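Local coordinates for uncharacterized protein TP-0789 domain-containing protein (PDB 4Z48), which is of unknown function but belongs to the LolA-like family, and so may bind lipid or acyl chains in the bacterial cell envelope, at residues 15-18 / 19-23; 169-172 / 173-176; 198-202 / 203-207. One frame throughout, in Å; residues are numbered along the deposited sequence.

Interaction 1 (15-18 / 19-23)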
ATOM      1  N   LEU A  15     -18.235  -4.901  -4.082  1.00 28.08           N
ATOM      2  CA  LEU A  15     -17.675  -4.292  -2.879  1.00 26.20           C
ATOM      3  C   LEU A  15     -16.304  -3.691  -3.167  1.00 29.48           C
ATOM      4  O   LEU A  15     -16.073  -2.527  -2.816  1.00 29.09           O
ATOM      5  CB  LEU A  15     -17.576  -5.298  -1.719  1.00 25.44           C
ATOM      6  CG  LEU A  15     -16.930  -4.779  -0.433  1.00 25.97           C
ATOM      7  CD1 LEU A  15     -17.765  -3.670   0.195  1.00 27.19           C
ATOM      8  CD2 LEU A  15     -16.702  -5.895   0.533  1.00 27.46           C
ATOM      9  N   ALA A  16     -15.407  -4.466  -3.827  1.00 25.90           N
ATOM     10  CA  ALA A  16     -14.076  -4.001  -4.205  1.00 24.67           C
ATOM     11  C   ALA A  16     -14.161  -2.686  -5.011  1.00 28.88           C
ATOM     12  O   ALA A  16     -13.361  -1.799  -4.777  1.00 27.93           O
ATOM     13  CB  ALA A  16     -13.347  -5.080  -4.996  1.00 24.39           C
ATOM     14  N   VAL A  17     -15.168  -2.554  -5.896  1.00 28.84           N
ATOM     15  CA  VAL A  17     -15.417  -1.373  -6.733  1.00 30.34           C
ATOM     16  C   VAL A  17     -15.791  -0.173  -5.835  1.00 33.28           C
ATOM     17  O   VAL A  17     -15.229   0.907  -6.018  1.00 31.42           O
ATOM     18  CB  VAL A  17     -16.503  -1.644  -7.822  1.00 34.80           C
ATOM     19  CG1 VAL A  17     -17.024  -0.353  -8.459  1.00 35.13           C
ATOM     20  CG2 VAL A  17     -15.986  -2.600  -8.896  1.00 34.95           C
ATOM     21  N   ARG A  18     -16.728  -0.373  -4.889  1.00 31.38           N
ATOM     22  CA  ARG A  18     -17.161   0.657  -3.921  1.00 30.89           C
ATOM     23  C   ARG A  18     -15.974   1.148  -3.089  1.00 32.84           C
ATOM     24  O   ARG A  18     -15.830   2.357  -2.864  1.00 33.11           O
ATOM     25  CB  ARG A  18     -18.271   0.133  -2.990  1.00 28.38           C
ATOM     26  CG  ARG A  18     -19.625  -0.055  -3.665  1.00 36.05           C
ATOM     27  CD  ARG A  18     -20.761   0.018  -2.659  1.00 42.79           C
ATOM     28  NE  ARG A  18     -20.831  -1.151  -1.779  1.00 44.68           N
ATOM     29  CZ  ARG A  18     -21.055  -1.100  -0.464  1.00 54.46           C
ATOM     30  NH1 ARG A  18     -21.227   0.071   0.146  1.00 31.50           N
ATOM     31  NH2 ARG A  18     -21.112  -2.219   0.248  1.00 41.70           N
HETATM   32  N   MSE A  19     -15.107   0.211  -2.650  1.00 25.46           N
HETATM   33  CA  MSE A  19     -13.901   0.515  -1.892  1.00 24.33           C
HETATM   34  C   MSE A  19     -12.961   1.418  -2.686  1.00 29.61           C
HETATM   35  O   MSE A  19     -12.311   2.286  -2.117  1.00 28.61           O
HETATM   36  CB  MSE A  19     -13.169  -0.786  -1.521  1.00 24.63           C
HETATM   37  CG  MSE A  19     -13.923  -1.638  -0.521  1.00 28.10           C
HETATM   38 SE   MSE A  19     -12.995  -3.338  -0.247  0.75 32.03          SE
HETATM   39  CE  MSE A  19     -11.308  -2.747   0.618  1.00 28.30           C
ATOM     40  N   ASP A  20     -12.851   1.166  -3.998  1.00 28.36           N
ATOM     41  CA  ASP A  20     -11.981   1.907  -4.909  1.00 27.60           C
ATOM     42  C   ASP A  20     -12.539   3.344  -5.138  1.00 31.68           C
ATOM     43  O   ASP A  20     -11.781   4.229  -5.537  1.00 34.44           O
ATOM     44  CB  ASP A  20     -11.820   1.131  -6.238  1.00 29.56           C
ATOM     45  CG  ASP A  20     -10.802   1.684  -7.225  1.00 37.34           C
ATOM     46  OD1 ASP A  20      -9.726   2.141  -6.779  1.00 40.62           O
ATOM     47  OD2 ASP A  20     -11.092   1.679  -8.447  1.00 40.74           O
ATOM     48  N   GLN A  21     -13.824   3.577  -4.838  1.00 28.44           N
ATOM     49  CA  GLN A  21     -14.445   4.904  -4.987  1.00 28.84           C
ATOM     50  C   GLN A  21     -14.213   5.828  -3.772  1.00 30.96           C
ATOM     51  O   GLN A  21     -14.514   7.018  -3.877  1.00 31.01           O
ATOM     52  CB  GLN A  21     -15.942   4.789  -5.280  1.00 31.08           C
ATOM     53  CG  GLN A  21     -16.223   4.558  -6.777  1.00 46.13           C
ATOM     54  CD  GLN A  21     -17.459   3.727  -7.053  1.00 74.47           C
ATOM     55  OE1 GLN A  21     -18.381   3.600  -6.226  1.00 68.29           O
ATOM     56  NE2 GLN A  21     -17.516   3.158  -8.251  1.00 74.16           N
ATOM     57  N   VAL A  22     -13.669   5.308  -2.646  1.00 27.18           N
ATOM     58  CA  VAL A  22     -13.431   6.114  -1.419  1.00 27.74           C
ATOM     59  C   VAL A  22     -12.464   7.293  -1.703  1.00 30.74           C
ATOM     60  O   VAL A  22     -12.764   8.436  -1.342  1.00 30.33           O
ATOM     61  CB  VAL A  22     -12.941   5.238  -0.233  1.00 31.43           C
ATOM     62  CG1 VAL A  22     -12.531   6.098   0.973  1.00 31.21           C
ATOM     63  CG2 VAL A  22     -14.015   4.215   0.165  1.00 31.05           C
ATOM     64  N   ASP A  23     -11.356   7.027  -2.379  1.00 26.89           N
ATOM     65  CA  ASP A  23     -10.362   8.063  -2.670  1.00 26.98           C
ATOM     66  C   ASP A  23     -10.781   8.911  -3.894  1.00 29.10           C
ATOM     67  O   ASP A  23     -10.496   8.543  -5.034  1.00 27.02           O
ATOM     68  CB  ASP A  23      -8.958   7.452  -2.861  1.00 28.30           C
ATOM     69  CG  ASP A  23      -7.863   8.497  -3.071  1.00 35.90           C
ATOM     70  OD1 ASP A  23      -8.124   9.692  -2.810  1.00 33.15           O
ATOM     71  OD2 ASP A  23      -6.741   8.113  -3.527  1.00 41.43           O
TER
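Met-19 N donates to Leu-15 O at 2.9 Å, with an N-H...O angle of 162°, and Asp-20 N to Ala-16 O at 3.1 Å, the i+4 to i pattern of an alpha-helix, here the final part of helix 8-20, which packs on antiparallel strands in a way consistent with the LolA-like family. Further along, the spacing shifts: Gln-21 N reaches three residues back to Arg-18 O at 3.1 Å, while its bond to Val-17 O is weak. The side chains pair at the four-residue spacing. Met-19, a selenomethionine, has CG anti to its carbonyl carbon (chi1 -68°), which folds CG back against Leu-15 O at 3.3 Å. From there SE runs on to cross Leu-15 at a slant, 4.2 Å from its CG, and a bend at chi3 then carries CE away from Leu-15. Both side chains are buried, and Leu-151 touches each of them, so the pair lies between the helix and strand 146-155. Arg-18 bends at chi3, and its NH2 bonds Tyr-149 OH of that strand. Asp-20 lays CB against Val-17 O at 3.4 Å. The more exposed pair, Val-17 and Gln-21, run alongside each other in the same direction, and the Gln-21 amide, turned by a bend at chi2, rests its NE2 3.6 Å from Val-17 CG1 and its OE1 3.9 Å from Arg-18 CA.

Interaction 2 (169-172 / 173-176)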
ATOM      1  N   TRP A 169     -10.841  -7.730   6.176  1.00 22.00           N
ATOM      2  CA  TRP A 169     -11.980  -7.319   7.002  1.00 22.19           C
ATOM      3  C   TRP A 169     -12.198  -5.859   6.677  1.00 25.87           C
ATOM      4  O   TRP A 169     -11.352  -5.038   7.014  1.00 24.37           O
ATOM      5  CB  TRP A 169     -11.696  -7.563   8.496  1.00 21.94           C
ATOM      6  CG  TRP A 169     -11.823  -9.001   8.882  1.00 22.79           C
ATOM      7  CD1 TRP A 169     -12.910  -9.604   9.450  1.00 26.36           C
ATOM      8  CD2 TRP A 169     -10.856 -10.033   8.666  1.00 22.81           C
ATOM      9  NE1 TRP A 169     -12.658 -10.945   9.642  1.00 26.47           N
ATOM     10  CE2 TRP A 169     -11.415 -11.240   9.147  1.00 27.32           C
ATOM     11  CE3 TRP A 169      -9.560 -10.059   8.112  1.00 23.77           C
ATOM     12  CZ2 TRP A 169     -10.715 -12.449   9.127  1.00 27.14           C
ATOM     13  CZ3 TRP A 169      -8.869 -11.263   8.084  1.00 25.28           C
ATOM     14  CH2 TRP A 169      -9.439 -12.440   8.589  1.00 26.63           C
ATOM     15  N   VAL A 170     -13.332  -5.521   6.022  1.00 23.53           N
ATOM     16  CA  VAL A 170     -13.618  -4.166   5.535  1.00 22.55           C
ATOM     17  C   VAL A 170     -14.742  -3.507   6.345  1.00 25.70           C
ATOM     18  O   VAL A 170     -15.834  -4.053   6.438  1.00 24.32           O
ATOM     19  CB  VAL A 170     -13.965  -4.216   4.015  1.00 25.28           C
ATOM     20  CG1 VAL A 170     -14.276  -2.821   3.463  1.00 24.67           C
ATOM     21  CG2 VAL A 170     -12.844  -4.888   3.207  1.00 24.27           C
ATOM     22  N   ARG A 171     -14.474  -2.309   6.904  1.00 23.18           N
ATOM     23  CA  ARG A 171     -15.482  -1.570   7.682  1.00 22.69           C
ATOM     24  C   ARG A 171     -16.667  -1.252   6.826  1.00 26.72           C
ATOM     25  O   ARG A 171     -16.499  -0.724   5.725  1.00 25.99           O
ATOM     26  CB  ARG A 171     -14.910  -0.273   8.246  1.00 22.22           C
ATOM     27  CG  ARG A 171     -13.749  -0.465   9.187  1.00 27.05           C
ATOM     28  CD  ARG A 171     -13.088   0.863   9.399  1.00 39.49           C
ATOM     29  NE  ARG A 171     -12.266   0.913  10.611  1.00 48.88           N
ATOM     30  CZ  ARG A 171     -12.711   1.314  11.799  1.00 68.29           C
ATOM     31  NH1 ARG A 171     -13.982   1.679  11.953  1.00 50.16           N
ATOM     32  NH2 ARG A 171     -11.894   1.338  12.845  1.00 57.61           N
ATOM     33  N   LYS A 172     -17.878  -1.626   7.298  1.00 24.36           N
ATOM     34  CA  LYS A 172     -19.104  -1.396   6.541  1.00 24.43           C
ATOM     35  C   LYS A 172     -19.398   0.096   6.349  1.00 30.81           C
ATOM     36  O   LYS A 172     -19.893   0.492   5.297  1.00 32.51           O
ATOM     37  CB  LYS A 172     -20.306  -2.091   7.216  1.00 25.98           C
ATOM     38  CG  LYS A 172     -20.205  -3.609   7.171  1.00 24.31           C
ATOM     39  CD  LYS A 172     -21.541  -4.275   6.810  1.00 32.55           C
ATOM     40  CE  LYS A 172     -22.587  -4.231   7.891  1.00 49.81           C
ATOM     41  NZ  LYS A 172     -23.894  -4.700   7.356  1.00 54.15           N
ATOM     42  N   ASP A 173     -19.058   0.921   7.333  1.00 29.49           N
ATOM     43  CA  ASP A 173     -19.358   2.349   7.304  1.00 30.57           C
ATOM     44  C   ASP A 173     -18.425   3.171   6.409  1.00 32.86           C
ATOM     45  O   ASP A 173     -18.915   4.032   5.671  1.00 34.95           O
ATOM     46  CB  ASP A 173     -19.383   2.947   8.729  1.00 33.65           C
ATOM     47  CG  ASP A 173     -18.260   2.585   9.686  1.00 46.00           C
ATOM     48  OD1 ASP A 173     -17.447   1.686   9.351  1.00 44.94           O
ATOM     49  OD2 ASP A 173     -18.220   3.164  10.797  1.00 54.40           O
ATOM     50  N   THR A 174     -17.105   2.978   6.512  1.00 24.89           N
ATOM     51  CA  THR A 174     -16.166   3.797   5.744  1.00 23.50           C
ATOM     52  C   THR A 174     -15.611   3.071   4.485  1.00 26.98           C
ATOM     53  O   THR A 174     -15.033   3.725   3.622  1.00 27.01           O
ATOM     54  CB  THR A 174     -15.023   4.224   6.658  1.00 29.01           C
ATOM     55  OG1 THR A 174     -14.253   3.072   7.014  1.00 27.26           O
ATOM     56  CG2 THR A 174     -15.520   4.968   7.900  1.00 27.43           C
ATOM     57  N   LEU A 175     -15.733   1.735   4.414  1.00 22.06           N
ATOM     58  CA  LEU A 175     -15.225   0.915   3.290  1.00 21.98           C
ATOM     59  C   LEU A 175     -13.686   0.850   3.310  1.00 22.45           C
ATOM     60  O   LEU A 175     -13.060   0.467   2.323  1.00 23.70           O
ATOM     61  CB  LEU A 175     -15.793   1.358   1.908  1.00 22.83           C
ATOM     62  CG  LEU A 175     -17.335   1.266   1.849  1.00 27.47           C
ATOM     63  CD1 LEU A 175     -17.908   1.824   0.536  1.00 28.62           C
ATOM     64  CD2 LEU A 175     -17.802  -0.171   2.079  1.00 30.82           C
ATOM     65  N   LEU A 176     -13.090   1.191   4.471  1.00 20.62           N
ATOM     66  CA  LEU A 176     -11.655   1.062   4.678  1.00 19.55           C
ATOM     67  C   LEU A 176     -11.376  -0.290   5.286  1.00 23.39           C
ATOM     68  O   LEU A 176     -12.173  -0.750   6.087  1.00 22.11           O
ATOM     69  CB  LEU A 176     -11.111   2.172   5.611  1.00 19.78           C
ATOM     70  CG  LEU A 176     -11.064   3.593   5.039  1.00 23.79           C
ATOM     71  CD1 LEU A 176     -10.440   4.544   6.058  1.00 23.45           C
ATOM     72  CD2 LEU A 176     -10.300   3.646   3.706  1.00 23.59           C
TER
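Arg-171 reaches over the reversing chain of 173-176, and its side chain can be followed outward atom by atom. CB sits between two acceptors, 3.4 Å from Asp-173 OD1 and 3.5 Å from Leu-176 O. With CG anti to the carbonyl carbon (chi1 -61°), the chain sets off along Thr-174, the two side chains lying alongside and pointing the same way. CG stays close to Leu-176 O, and CD passes Thr-174 OG1 at 3.5 Å. The stem is extended from CG to NE, so the guanidinium is carried beyond the turn towards Gln-198 of strand 189-201, next but one in the strand order. Asp-173 OD1 lies at the edge of the guanidinium, near its plane, yet 4.3 Å from NH1; the opposite charges, too far apart for a salt bridge, probably attract only at longer range. The setting is the beta hairpin that joins strand 163-171 to strand 177-184, closed by an alpha-turn: Leu-175 N donates to Arg-171 O at 2.9 Å, and Arg-171 N to Leu-176 O at 2.9 Å. Lys-172, Asp-173 and Thr-174 keep right-handed helical backbone angles, whereas Leu-175 switches to the left-handed region (phi 71°) and thereby turns the chain into the returning arm. Asp-173 holds its carboxylate wedged between its own N and carbonyl carbon (chi1 46°), placing OD1 for a weak bond from Thr-174 N. Thr-174 OG1 takes a weak bond from Leu-176 N and is also hydrogen-bonded to Gln-198 OE1. Lys-172 directs its ammonium away to a salt bridge with Glu-140. On the helix-facing side, Val-170 CG1 packs 3.7 Å from Leu-175 O, and Leu-175 CD2 folds back to 3.9 Å from Lys-172 O.

Interaction 3 (198-202 / 203-207)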
ATOM      1  N   GLN A 198      -8.185   5.235  11.493  1.00 21.96           N
ATOM      2  CA  GLN A 198      -8.786   5.852  10.338  1.00 21.04           C
ATOM      3  C   GLN A 198      -9.225   7.248  10.724  1.00 24.26           C
ATOM      4  O   GLN A 198      -9.640   7.491  11.862  1.00 25.13           O
ATOM      5  CB  GLN A 198      -9.949   4.994   9.736  1.00 21.62           C
ATOM      6  CG  GLN A 198     -11.099   4.689  10.704  1.00 20.30           C
ATOM      7  CD  GLN A 198     -12.402   4.401   9.980  1.00 37.98           C
ATOM      8  OE1 GLN A 198     -12.428   3.987   8.803  1.00 31.50           O
ATOM      9  NE2 GLN A 198     -13.509   4.527  10.694  1.00 28.40           N
ATOM     10  N   GLU A 199      -9.109   8.184   9.792  1.00 22.57           N
ATOM     11  CA  GLU A 199      -9.451   9.592  10.037  1.00 23.64           C
ATOM     12  C   GLU A 199     -10.084  10.159   8.798  1.00 27.01           C
ATOM     13  O   GLU A 199      -9.675   9.803   7.700  1.00 25.02           O
ATOM     14  CB  GLU A 199      -8.193  10.413  10.396  1.00 24.57           C
ATOM     15  CG  GLU A 199      -7.631  10.172  11.785  1.00 30.37           C
ATOM     16  CD  GLU A 199      -6.362  10.962  12.012  1.00 42.32           C
ATOM     17  OE1 GLU A 199      -6.471  12.156  12.349  1.00 30.89           O
ATOM     18  OE2 GLU A 199      -5.259  10.417  11.789  1.00 32.39           O
ATOM     19  N   LYS A 200     -11.058  11.050   8.962  1.00 23.26           N
ATOM     20  CA  LYS A 200     -11.691  11.657   7.800  1.00 22.33           C
ATOM     21  C   LYS A 200     -10.892  12.926   7.514  1.00 27.91           C
ATOM     22  O   LYS A 200     -10.910  13.870   8.315  1.00 30.45           O
ATOM     23  CB  LYS A 200     -13.180  11.914   8.045  1.00 23.52           C
ATOM     24  CG  LYS A 200     -13.975  12.131   6.794  1.00 27.74           C
ATOM     25  CD  LYS A 200     -15.428  12.342   7.223  1.00 31.98           C
ATOM     26  CE  LYS A 200     -16.366  12.578   6.085  1.00 32.78           C
ATOM     27  NZ  LYS A 200     -17.770  12.661   6.585  1.00 32.82           N
ATOM     28  N   ILE A 201     -10.101  12.906   6.432  1.00 23.20           N
ATOM     29  CA  ILE A 201      -9.238  14.037   6.092  1.00 23.26           C
ATOM     30  C   ILE A 201      -9.730  14.662   4.811  1.00 25.68           C
ATOM     31  O   ILE A 201      -9.806  13.986   3.804  1.00 24.67           O
ATOM     32  CB  ILE A 201      -7.747  13.622   5.996  1.00 25.24           C
ATOM     33  CG1 ILE A 201      -7.195  13.138   7.359  1.00 26.85           C
ATOM     34  CG2 ILE A 201      -6.900  14.770   5.432  1.00 24.60           C
ATOM     35  CD1 ILE A 201      -6.285  11.949   7.224  1.00 35.39           C
ATOM     36  N   ASP A 202     -10.054  15.968   4.851  1.00 24.33           N
ATOM     37  CA  ASP A 202     -10.618  16.714   3.707  1.00 25.46           C
ATOM     38  C   ASP A 202     -11.774  15.936   3.052  1.00 30.38           C
ATOM     39  O   ASP A 202     -11.861  15.856   1.823  1.00 28.89           O
ATOM     40  CB  ASP A 202      -9.513  17.075   2.675  1.00 26.84           C
ATOM     41  CG  ASP A 202      -8.327  17.821   3.268  1.00 32.54           C
ATOM     42  OD1 ASP A 202      -8.542  18.680   4.150  1.00 33.53           O
ATOM     43  OD2 ASP A 202      -7.176  17.532   2.862  1.00 33.60           O
ATOM     44  N   GLY A 203     -12.643  15.368   3.898  1.00 28.16           N
ATOM     45  CA  GLY A 203     -13.826  14.620   3.485  1.00 27.60           C
ATOM     46  C   GLY A 203     -13.600  13.196   3.015  1.00 27.45           C
ATOM     47  O   GLY A 203     -14.531  12.584   2.498  1.00 27.10           O
ATOM     48  N   ILE A 204     -12.363  12.648   3.178  1.00 24.26           N
ATOM     49  CA  ILE A 204     -12.009  11.301   2.716  1.00 23.04           C
ATOM     50  C   ILE A 204     -11.491  10.450   3.887  1.00 25.12           C
ATOM     51  O   ILE A 204     -10.409  10.721   4.438  1.00 22.88           O
ATOM     52  CB  ILE A 204     -10.923  11.353   1.571  1.00 26.34           C
ATOM     53  CG1 ILE A 204     -11.345  12.274   0.377  1.00 26.91           C
ATOM     54  CG2 ILE A 204     -10.540   9.922   1.089  1.00 28.07           C
ATOM     55  CD1 ILE A 204     -10.213  12.520  -0.736  1.00 26.58           C
ATOM     56  N   TRP A 205     -12.221   9.376   4.196  1.00 24.20           N
ATOM     57  CA  TRP A 205     -11.822   8.419   5.224  1.00 23.28           C
ATOM     58  C   TRP A 205     -10.499   7.772   4.766  1.00 24.42           C
ATOM     59  O   TRP A 205     -10.423   7.258   3.647  1.00 24.20           O
ATOM     60  CB  TRP A 205     -12.943   7.392   5.447  1.00 22.70           C
ATOM     61  CG  TRP A 205     -13.990   7.887   6.403  1.00 23.68           C
ATOM     62  CD1 TRP A 205     -15.262   8.268   6.101  1.00 26.97           C
ATOM     63  CD2 TRP A 205     -13.825   8.110   7.813  1.00 23.85           C
ATOM     64  NE1 TRP A 205     -15.902   8.715   7.232  1.00 27.09           N
ATOM     65  CE2 TRP A 205     -15.051   8.604   8.302  1.00 28.26           C
ATOM     66  CE3 TRP A 205     -12.770   7.895   8.718  1.00 25.06           C
ATOM     67  CZ2 TRP A 205     -15.256   8.889   9.659  1.00 28.61           C
ATOM     68  CZ3 TRP A 205     -12.958   8.208  10.055  1.00 27.38           C
ATOM     69  CH2 TRP A 205     -14.183   8.721  10.512  1.00 29.06           C
ATOM     70  N   THR A 206      -9.428   7.967   5.580  1.00 18.57           N
ATOM     71  CA  THR A 206      -8.062   7.549   5.259  1.00 17.31           C
ATOM     72  C   THR A 206      -7.453   6.748   6.404  1.00 21.42           C
ATOM     73  O   THR A 206      -7.624   7.121   7.568  1.00 19.82           O
ATOM     74  CB  THR A 206      -7.219   8.833   5.004  1.00 20.83           C
ATOM     75  OG1 THR A 206      -7.880   9.672   4.062  1.00 23.15           O
ATOM     76  CG2 THR A 206      -5.777   8.533   4.498  1.00 17.51           C
ATOM     77  N   VAL A 207      -6.704   5.687   6.073  1.00 18.67           N
ATOM     78  CA  VAL A 207      -5.940   4.910   7.068  1.00 19.21           C
ATOM     79  C   VAL A 207      -4.760   5.781   7.424  1.00 22.03           C
ATOM     80  O   VAL A 207      -4.082   6.264   6.508  1.00 20.89           O
ATOM     81  CB  VAL A 207      -5.518   3.490   6.554  1.00 23.55           C
ATOM     82  CG1 VAL A 207      -4.458   2.867   7.462  1.00 21.64           C
ATOM     83  CG2 VAL A 207      -6.745   2.553   6.435  1.00 23.42           C
TER
HETATM   84  O   HOH W   1     -13.031  15.990   6.922  1.00 31.51           O
HETATM   85  O   HOH W   2     -18.684   9.362   6.038  1.00 39.36           O
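Trp-205 lies between Lys-200 and Gln-198, whose first torsions bring them to its two faces: Lys-200 has CG anti to its N (chi1 -162°) and then runs fully extended, whereas Gln-198 lifts CG between its N and carbonyl carbon (chi1 58°). Lys-200 and Trp-205 form an antiparallel non-hydrogen-bonded pair, as do Gln-198 and Val-207, so all four side chains share one side of the strands. The indole leans back across the neighbouring strand. Lys-200 CB sits over one face in a CH-pi contact, 3.8 Å from the centroid of the six-membered ring and almost on its normal, and Lys-200 CD follows on to pass Trp-205 NE1 at 3.7 Å. Gln-198 approaches the opposite face, its amide plane only 23° from that of the ring and its CD 3.7 Å from Trp-205 CE3; OE1 is bonded to Thr-174, which probably helps to fix the amide's rotation. In the plane of the ring, water 2 accepts from Trp-205 NE1 at 3.1 Å and weakly from Lys-200 NZ.

On the other side lie the hydrogen-bonded pairs, Glu-199 with Thr-206 and Ile-201 with Ile-204. Ile-201 CD1 meets Thr-206 CB at 3.9 Å, the side chains crossing at about a right angle. Thr-206 OG1, also bonded to Tyr-230 OH, donates to Ile-204 O at 2.8 Å, from the opposite face of the carbonyl plane to Ile-201 N. Around the bend, Asp-202 and Gly-203 both have positive phi, and water 1 accepts from Gly-203 N at 3.1 Å. With Ile-204 N returning to Ile-201 O at 3.0 Å, this is a beta hairpin with a two-residue loop, Asp-202 and Gly-203, closed by a type I' turn.

Overall arrangement
The three contacts gather at one end of the fold, where the end of helix 8-20 and the residues that follow it lie against two hairpin ends. The centres of interactions 1 and 2 are about 10 Å apart, and Met-19 CG touches Leu-175 O at 3.6 Å. Interactions 2 and 3, about 12 Å apart between centres, are joined by the hydrogen bond between Thr-174 OG1 and Gln-198 OE1, 2.7 Å long. Interaction 1 also reaches interaction 3, about 14 Å away between centres, through Val-22 CG1 at 3.6 Å from Trp-205 O. The three illustrate local motifs interlocking through packing and one hydrogen bond.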